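Local atomic coordinates of peroxiredoxin (Akkermansia muciniphila, PDB entry 6KHX), a protein that probably reduces hydrogen peroxide and organic hydroperoxides as a typical 2-Cys peroxiredoxin of the thioredoxin-like AhpC/TSA family. Residues D28-K33 with D67-G72; E52-Q57 with T87-G92; L173-F176 with G180-C183. All coordinates share one frame; numbering follows the deposited sequence.

Contact 1. Residues D28-K33 with D67-G72; sequences DQFKGK and DVAVVG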
loop_
_atom_site.group_PDB
_atom_site.type_symbol
_atom_site.label_atom_id
_atom_site.label_comp_id
_atom_site.label_asym_id
_atom_site.label_seq_id
_atom_site.Cartn_x
_atom_site.Cartn_y
_atom_site.Cartn_z
ATOM N N ASP B 28 -7.286 27.616 29.013
ATOM C CA ASP B 28 -8.314 28.401 28.334
ATOM C C ASP B 28 -8.729 29.604 29.169
ATOM O O ASP B 28 -8.924 30.704 28.637
ATOM C CB ASP B 28 -9.529 27.523 28.033
ATOM C CG ASP B 28 -9.291 26.566 26.882
ATOM O OD1 ASP B 28 -8.253 26.697 26.194
ATOM O OD2 ASP B 28 -10.139 25.669 26.674
ATOM N N GLN B 29 -8.865 29.406 30.487
ATOM C CA GLN B 29 -9.340 30.458 31.377
ATOM C C GLN B 29 -8.495 31.722 31.287
ATOM O O GLN B 29 -8.992 32.816 31.573
ATOM C CB GLN B 29 -9.358 29.948 32.816
ATOM C CG GLN B 29 -8.003 29.487 33.308
ATOM C CD GLN B 29 -8.075 28.849 34.669
ATOM O OE1 GLN B 29 -8.373 29.512 35.665
ATOM N NE2 GLN B 29 -7.831 27.546 34.721
ATOM N N PHE B 30 -7.223 31.600 30.907
ATOM C CA PHE B 30 -6.339 32.756 30.875
ATOM C C PHE B 30 -6.337 33.472 29.536
ATOM O O PHE B 30 -5.834 34.601 29.461
ATOM C CB PHE B 30 -4.900 32.347 31.227
ATOM C CG PHE B 30 -4.788 31.617 32.528
ATOM C CD1 PHE B 30 -5.120 32.246 33.718
ATOM C CD2 PHE B 30 -4.362 30.297 32.565
ATOM C CE1 PHE B 30 -5.028 31.572 34.926
ATOM C CE2 PHE B 30 -4.266 29.618 33.764
ATOM C CZ PHE B 30 -4.600 30.255 34.948
ATOM N N LYS B 31 -6.889 32.860 28.488
ATOM C CA LYS B 31 -6.857 33.483 27.171
ATOM C C LYS B 31 -7.566 34.828 27.207
ATOM O O LYS B 31 -8.687 34.942 27.712
ATOM C CB LYS B 31 -7.494 32.574 26.124
ATOM C CG LYS B 31 -6.620 31.421 25.668
ATOM C CD LYS B 31 -7.077 30.907 24.305
ATOM C CE LYS B 31 -6.646 29.465 24.089
ATOM N NZ LYS B 31 -7.187 28.914 22.822
ATOM N N GLY B 32 -6.889 35.855 26.701
ATOM C CA GLY B 32 -7.414 37.195 26.723
ATOM C C GLY B 32 -7.317 37.895 28.058
ATOM O O GLY B 32 -7.679 39.073 28.143
ATOM N N LYS B 33 -6.834 37.220 29.102
ATOM C CA LYS B 33 -6.804 37.792 30.444
ATOM C C LYS B 33 -5.407 37.834 31.041
ATOM O O LYS B 33 -5.000 38.874 31.572
ATOM C CB LYS B 33 -7.735 37.007 31.380
ATOM C CG LYS B 33 -9.165 36.864 30.890
ATOM C CD LYS B 33 -10.009 36.141 31.927
ATOM C CE LYS B 33 -11.431 35.914 31.453
ATOM N NZ LYS B 33 -12.186 35.073 32.429
ATOM N N ASP B 67 0.459 40.361 35.457
ATOM C CA ASP B 67 -0.673 39.675 34.828
ATOM C C ASP B 67 -0.249 38.324 34.261
ATOM O O ASP B 67 -0.662 37.924 33.168
ATOM C CB ASP B 67 -1.331 40.537 33.750
ATOM C CG ASP B 67 -2.520 41.306 34.273
ATOM O OD1 ASP B 67 -2.776 41.236 35.496
ATOM O OD2 ASP B 67 -3.201 41.973 33.464
ATOM N N VAL B 68 0.597 37.623 35.010
ATOM C CA VAL B 68 1.130 36.330 34.613
ATOM C C VAL B 68 0.625 35.314 35.618
ATOM O O VAL B 68 0.794 35.492 36.829
ATOM C CB VAL B 68 2.665 36.328 34.555
ATOM C CG1 VAL B 68 3.169 34.924 34.282
ATOM C CG2 VAL B 68 3.161 37.297 33.496
ATOM N N ALA B 69 -0.039 34.281 35.122
ATOM C CA ALA B 69 -0.429 33.146 35.932
ATOM C C ALA B 69 0.701 32.129 35.900
ATOM O O ALA B 69 1.219 31.806 34.825
ATOM C CB ALA B 69 -1.722 32.533 35.403
ATOM N N VAL B 70 1.096 31.643 37.072
ATOM C CA VAL B 70 2.140 30.633 37.184
ATOM C C VAL B 70 1.466 29.276 37.336
ATOM O O VAL B 70 0.610 29.095 38.215
ATOM C CB VAL B 70 3.075 30.931 38.366
ATOM C CG1 VAL B 70 4.072 29.802 38.553
ATOM C CG2 VAL B 70 3.783 32.240 38.143
ATOM N N VAL B 71 1.841 28.325 36.477
ATOM C CA VAL B 71 1.254 26.989 36.480
ATOM C C VAL B 71 2.388 25.978 36.406
ATOM O O VAL B 71 3.217 26.039 35.489
ATOM C CB VAL B 71 0.275 26.778 35.309
ATOM C CG1 VAL B 71 -0.342 25.389 35.369
ATOM C CG2 VAL B 71 -0.807 27.844 35.285
ATOM N N GLY B 72 2.429 25.062 37.373
ATOM C CA GLY B 72 3.349 23.946 37.341
ATOM C C GLY B 72 2.663 22.666 36.892
ATOM O O GLY B 72 1.446 22.526 36.975
#

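Contact 2. Residues E52-Q57 with T87-G92; sequences ELIGFQ and TPRDQG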
loop_
_atom_site.group_PDB
_atom_site.type_symbol
_atom_site.label_atom_id
_atom_site.label_comp_id
_atom_site.label_asym_id
_atom_site.label_seq_id
_atom_site.Cartn_x
_atom_site.Cartn_y
_atom_site.Cartn_z
ATOM N N GLU B 52 12.211 24.577 43.094
ATOM C CA GLU B 52 11.632 25.387 42.025
ATOM C C GLU B 52 10.189 25.767 42.344
ATOM O O GLU B 52 9.789 26.927 42.167
ATOM C CB GLU B 52 11.728 24.641 40.694
ATOM C CG GLU B 52 13.163 24.308 40.303
ATOM C CD GLU B 52 13.282 23.696 38.919
ATOM O OE1 GLU B 52 13.846 24.359 38.019
ATOM O OE2 GLU B 52 12.803 22.557 38.732
ATOM N N LEU B 53 9.399 24.814 42.844
ATOM C CA LEU B 53 8.000 25.107 43.147
ATOM C C LEU B 53 7.875 26.145 44.262
ATOM O O LEU B 53 7.082 27.096 44.163
ATOM C CB LEU B 53 7.262 23.817 43.512
ATOM C CG LEU B 53 6.888 22.901 42.339
ATOM C CD1 LEU B 53 6.985 21.421 42.702
ATOM C CD2 LEU B 53 5.488 23.232 41.836
ATOM N N ILE B 54 8.658 25.982 45.332
ATOM C CA ILE B 54 8.616 26.925 46.444
ATOM C C ILE B 54 9.107 28.299 46.008
ATOM O O ILE B 54 8.519 29.323 46.374
ATOM C CB ILE B 54 9.418 26.380 47.638
ATOM C CG1 ILE B 54 8.702 25.168 48.230
ATOM C CG2 ILE B 54 9.578 27.454 48.699
ATOM C CD1 ILE B 54 9.562 24.350 49.161
ATOM N N GLY B 55 10.186 28.353 45.221
ATOM C CA GLY B 55 10.665 29.638 44.749
ATOM C C GLY B 55 9.641 30.363 43.895
ATOM O O GLY B 55 9.464 31.577 44.023
ATOM N N PHE B 56 8.936 29.628 43.026
ATOM C CA PHE B 56 7.857 30.250 42.261
ATOM C C PHE B 56 6.758 30.761 43.183
ATOM O O PHE B 56 6.132 31.792 42.906
ATOM C CB PHE B 56 7.285 29.269 41.235
ATOM C CG PHE B 56 7.931 29.365 39.878
ATOM C CD1 PHE B 56 7.705 30.461 39.064
ATOM C CD2 PHE B 56 8.740 28.343 39.407
ATOM C CE1 PHE B 56 8.299 30.551 37.818
ATOM C CE2 PHE B 56 9.327 28.426 38.164
ATOM C CZ PHE B 56 9.105 29.531 37.367
ATOM N N GLN B 57 6.489 30.041 44.276
ATOM C CA GLN B 57 5.533 30.549 45.259
ATOM C C GLN B 57 6.016 31.857 45.880
ATOM O O GLN B 57 5.222 32.782 46.088
ATOM C CB GLN B 57 5.281 29.507 46.343
ATOM C CG GLN B 57 4.321 29.967 47.426
ATOM C CD GLN B 57 2.918 30.233 46.906
ATOM O OE1 GLN B 57 2.403 29.497 46.064
ATOM N NE2 GLN B 57 2.285 31.278 47.424
ATOM N N THR B 87 2.824 18.369 52.933
ATOM C CA THR B 87 4.040 17.948 53.613
ATOM C C THR B 87 4.887 19.172 53.918
ATOM O O THR B 87 5.175 19.952 53.000
ATOM C CB THR B 87 4.839 16.964 52.753
ATOM O OG1 THR B 87 4.046 15.802 52.496
ATOM C CG2 THR B 87 6.120 16.547 53.465
ATOM N N PRO B 88 5.315 19.376 55.168
ATOM C CA PRO B 88 6.081 20.586 55.495
ATOM C C PRO B 88 7.415 20.634 54.763
ATOM O O PRO B 88 8.034 19.606 54.477
ATOM C CB PRO B 88 6.271 20.490 57.015
ATOM C CG PRO B 88 6.071 19.055 57.340
ATOM C CD PRO B 88 5.057 18.550 56.360
ATOM N N ARG B 89 7.849 21.863 54.456
ATOM C CA ARG B 89 9.044 22.060 53.638
ATOM C C ARG B 89 10.280 21.474 54.306
ATOM O O ARG B 89 11.160 20.929 53.629
ATOM C CB ARG B 89 9.248 23.550 53.367
ATOM C CG ARG B 89 8.064 24.209 52.704
ATOM C CD ARG B 89 8.327 25.665 52.383
ATOM N NE ARG B 89 7.150 26.267 51.762
ATOM C CZ ARG B 89 7.071 27.533 51.360
ATOM N NH1 ARG B 89 8.104 28.353 51.515
ATOM N NH2 ARG B 89 5.947 27.979 50.810
ATOM N N ASP B 90 10.364 21.565 55.636
ATOM C CA ASP B 90 11.517 21.030 56.350
ATOM C C ASP B 90 11.585 19.510 56.290
ATOM O O ASP B 90 12.583 18.931 56.732
ATOM C CB ASP B 90 11.507 21.526 57.802
ATOM C CG ASP B 90 10.177 21.282 58.502
ATOM O OD1 ASP B 90 9.833 20.106 58.761
ATOM O OD2 ASP B 90 9.472 22.276 58.792
ATOM N N GLN B 91 10.565 18.862 55.733
ATOM C CA GLN B 91 10.568 17.428 55.486
ATOM C C GLN B 91 10.638 17.111 53.998
ATOM O O GLN B 91 10.388 15.968 53.603
ATOM C CB GLN B 91 9.317 16.800 56.099
ATOM C CG GLN B 91 9.235 16.957 57.604
ATOM C CD GLN B 91 8.021 16.276 58.190
ATOM O OE1 GLN B 91 7.385 16.800 59.108
ATOM N NE2 GLN B 91 7.683 15.105 57.658
ATOM N N GLY B 92 10.987 18.092 53.172
ATOM C CA GLY B 92 11.032 17.928 51.735
ATOM C C GLY B 92 9.747 18.261 51.010
ATOM O O GLY B 92 9.681 18.076 49.790
#

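Contact 3. Residues L173-F176 with G180-C183; sequences LQHF and GEVC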
loop_
_atom_site.group_PDB
_atom_site.type_symbol
_atom_site.label_atom_id
_atom_site.label_comp_id
_atom_site.label_asym_id
_atom_site.label_seq_id
_atom_site.Cartn_x
_atom_site.Cartn_y
_atom_site.Cartn_z
ATOM N N LEU B 173 8.757 40.542 26.634
ATOM C CA LEU B 173 7.566 40.326 25.819
ATOM C C LEU B 173 6.579 41.473 25.991
ATOM O O LEU B 173 6.045 42.003 25.007
ATOM C CB LEU B 173 6.902 38.996 26.175
ATOM C CG LEU B 173 5.531 38.819 25.505
ATOM C CD1 LEU B 173 5.695 38.760 24.002
ATOM C CD2 LEU B 173 4.776 37.593 26.012
ATOM N N GLN B 174 6.338 41.882 27.240
ATOM C CA GLN B 174 5.379 42.952 27.492
ATOM C C GLN B 174 5.872 44.281 26.932
ATOM O O GLN B 174 5.077 45.073 26.410
ATOM C CB GLN B 174 5.098 43.058 28.991
ATOM C CG GLN B 174 4.243 41.913 29.519
ATOM C CD GLN B 174 4.070 41.942 31.024
ATOM O OE1 GLN B 174 4.700 42.741 31.718
ATOM N NE2 GLN B 174 3.200 41.077 31.537
ATOM N N HIS B 175 7.179 44.537 27.005
ATOM C CA HIS B 175 7.711 45.762 26.423
ATOM C C HIS B 175 7.524 45.784 24.914
ATOM O O HIS B 175 7.113 46.805 24.347
ATOM C CB HIS B 175 9.187 45.924 26.776
ATOM C CG HIS B 175 9.768 47.218 26.303
ATOM N ND1 HIS B 175 9.857 48.330 27.113
ATOM C CD2 HIS B 175 10.270 47.585 25.102
ATOM C CE1 HIS B 175 10.396 49.324 26.432
ATOM N NE2 HIS B 175 10.655 48.900 25.208
ATOM N N PHE B 176 7.817 44.668 24.240
ATOM C CA PHE B 176 7.615 44.634 22.795
ATOM C C PHE B 176 6.141 44.803 22.450
ATOM O O PHE B 176 5.795 45.467 21.465
ATOM C CB PHE B 176 8.151 43.328 22.204
ATOM C CG PHE B 176 7.805 43.143 20.752
ATOM C CD1 PHE B 176 8.481 43.848 19.773
ATOM C CD2 PHE B 176 6.793 42.281 20.369
ATOM C CE1 PHE B 176 8.164 43.690 18.436
ATOM C CE2 PHE B 176 6.467 42.116 19.028
ATOM C CZ PHE B 176 7.153 42.824 18.063
ATOM N N GLY B 180 6.294 48.222 20.773
ATOM C CA GLY B 180 6.781 47.784 19.481
ATOM C C GLY B 180 8.283 47.810 19.322
ATOM O O GLY B 180 8.779 47.640 18.203
ATOM N N GLU B 181 9.019 48.038 20.405
ATOM C CA GLU B 181 10.473 48.015 20.390
ATOM C C GLU B 181 10.967 46.599 20.663
ATOM O O GLU B 181 10.469 45.926 21.572
ATOM C CB GLU B 181 11.027 48.974 21.445
ATOM C CG GLU B 181 10.693 50.442 21.213
ATOM C CD GLU B 181 11.140 51.335 22.363
ATOM O OE1 GLU B 181 11.335 50.821 23.483
ATOM O OE2 GLU B 181 11.301 52.554 22.146
ATOM N N VAL B 182 11.937 46.146 19.880
ATOM C CA VAL B 182 12.521 44.835 20.130
ATOM C C VAL B 182 13.557 44.969 21.240
ATOM O O VAL B 182 14.209 46.009 21.393
ATOM C CB VAL B 182 13.119 44.239 18.838
ATOM C CG1 VAL B 182 12.021 44.022 17.816
ATOM C CG2 VAL B 182 14.196 45.139 18.265
ATOM N N CYS B 183 13.705 43.911 22.037
ATOM C CA CYS B 183 14.559 43.965 23.217
ATOM C C CYS B 183 15.908 43.339 22.914
ATOM O O CYS B 183 15.964 42.152 22.554
ATOM C CB CYS B 183 13.890 43.256 24.387
ATOM S SG CYS B 183 12.350 44.061 24.889
#

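Contact 1. Residues D28-K33 with D67-G72
The Phe-30 ring is sandwiched between Ala-69 of a strand and the side chain of its own neighbour Gln-29. Here the loop between strands 24-25 and 35-40 is laid on strand 68-74, a parallel strand in the central sheet of the thioredoxin-like fold. The evidence for a CH-pi contact is that Ala-69 CB sits 3.8 Å from the centroid of the Phe-30 ring and only 23° off the ring normal. The methyl is offset toward the rim of the ring, and the nearest ring atom is Phe-30 CE1, 3.5 Å from Ala-69 CB. Over the centre of the opposite face lies Gln-29 CG, 3.6 Å above the ring plane of Phe-30. A chi1 of -54° sets CG of Phe-30 beside its backbone N, with the ring directed at the strand. Val-71 adds an oblique approach, with its CG2 4.2 Å from Phe-30 CE2. Strand alternation explains the pattern: Ala-69 and Val-71 face this loop, whereas Val-68 and Val-70 turn away and pack on helix 60-65. At the other end Asp-67, with a positive phi, is the C-prime residue of the Schellman motif that ends that helix. Its carboxylate makes weak, long ion pairs with Lys-34 and Lys-145, while Asp-67 OD2 passes 4.1 Å from the carbonyl O of Lys-33.

Contact 2. Residues E52-Q57 with T87-G92
Arg-89 and Ile-54 make most of this contact, in which the loop after helix 78-85 meets helix 48-58 of the thioredoxin-like fold. Thr-87 leads into the loop, and Pro-88 then begins a tight turn, its O accepting a hydrogen bond from Gln-91 N. Arg-89, in the short 3-10 segment 89-90, reaches the helix with a chain extended from CG to NE. Its aliphatic part runs over the end of Ile-54, with Arg-89 CD 3.7 Å from Ile-54 CD1. Farther out, Ile-54 CG2 lies over one face of the guanidinium, offset toward its rim and 3.3 Å from Arg-89 NH1. The methyl covers a face, while the N-H groups, which lie in the plane, bond elsewhere: NE to Gln-95 O, and NH1 in a salt bridge with Glu-58 OE2. NH2 is hydrogen-bonded outside the two segments as well, so all three nitrogens are held, which probably restricts rotation of the group. Gln-57 comes near obliquely, its CG 4.2 Å from Arg-89 NH2, while its OE1 is bonded to Ser-98 N. In the second subunit, Leu-205 packs on Ile-54 and Ser-206 on Asp-90, placing the contact beside the subunit interface. Gly-92 closes the turn, its N donating to Arg-89 O at 2.9 Å.

Contact 3. Residues L173-F176 with G180-C183
The C-terminal end of helix 163-179 and the chain that leaves it form this contact, where His-175 and Glu-181 are joined in a His-carboxylate hydrogen bond. The loop goes on to a Val-Cys-Pro sequence, which suggests that Cys-183 is the resolving cysteine, as in other typical 2-Cys peroxiredoxins. His-175 NE2 donates to Glu-181 OE1 over 2.7 Å with an N-H...O angle of 157°. The acceptor lies close to the imidazole plane, at the ring's edge, and is met on the anti side of the carboxylate. The two flat groups are turned 32° from each other. The chi1 of -175° places His-175 CG anti to the backbone N, and the extended outer chain of Glu-181 carries the carboxylate to the ring edge. The imidazole also meets the rings of Tyr-179 and Trp-187. With an alanine here in place of the histidine, Glu-181 OE1 would probably lose its donor, and the carboxylate is likely to be freer to turn.

On the backbone, Gly-180 N donates to Phe-176 O at 2.9 Å, an i to i+4 bond of the helical kind, although Gly-180 itself has left helical angles with a positive phi. The next carbonyl then turns back on the helix: Glu-181 O is 3.4 Å from Phe-176 CA, a CA-H...O contact, and lies at the edge of the Phe-176 ring. Beside that ring, Val-182 CG1 comes within 3.9 Å of Phe-176 CE1, the two side chains pointing the same way. The second subunit also borders the contact, its Pro-158 against Phe-176 and its Val-48 against Val-182. Cys-183 makes backbone hydrogen bonds to that subunit, while its SG approaches the imidazole obliquely, 4.1 Å from His-175 CD2.

Overall arrangement
From the N terminus, residues 28-33 open contact 1, which closes at strand 68-74 after the chain has passed through strand 35-40 and helices 48-58 and 60-65. Contact 2 opens inside that span and closes beyond it, so the two cross; it joins helix 48-58 to the loop after helix 78-85. Their centres are about 22 Å apart, yet Val-70 CG1 lies 3.7 Å from Phe-56 CD1. Contact 3 follows in series, joining the end of helix 163-179 to the chain leading toward helix 198-209. Gln-174 brings the former helix to Val-68 of contact 1. Contacts 2 and 3 lie on opposite sides of the chain's centre, and both touch the second subunit.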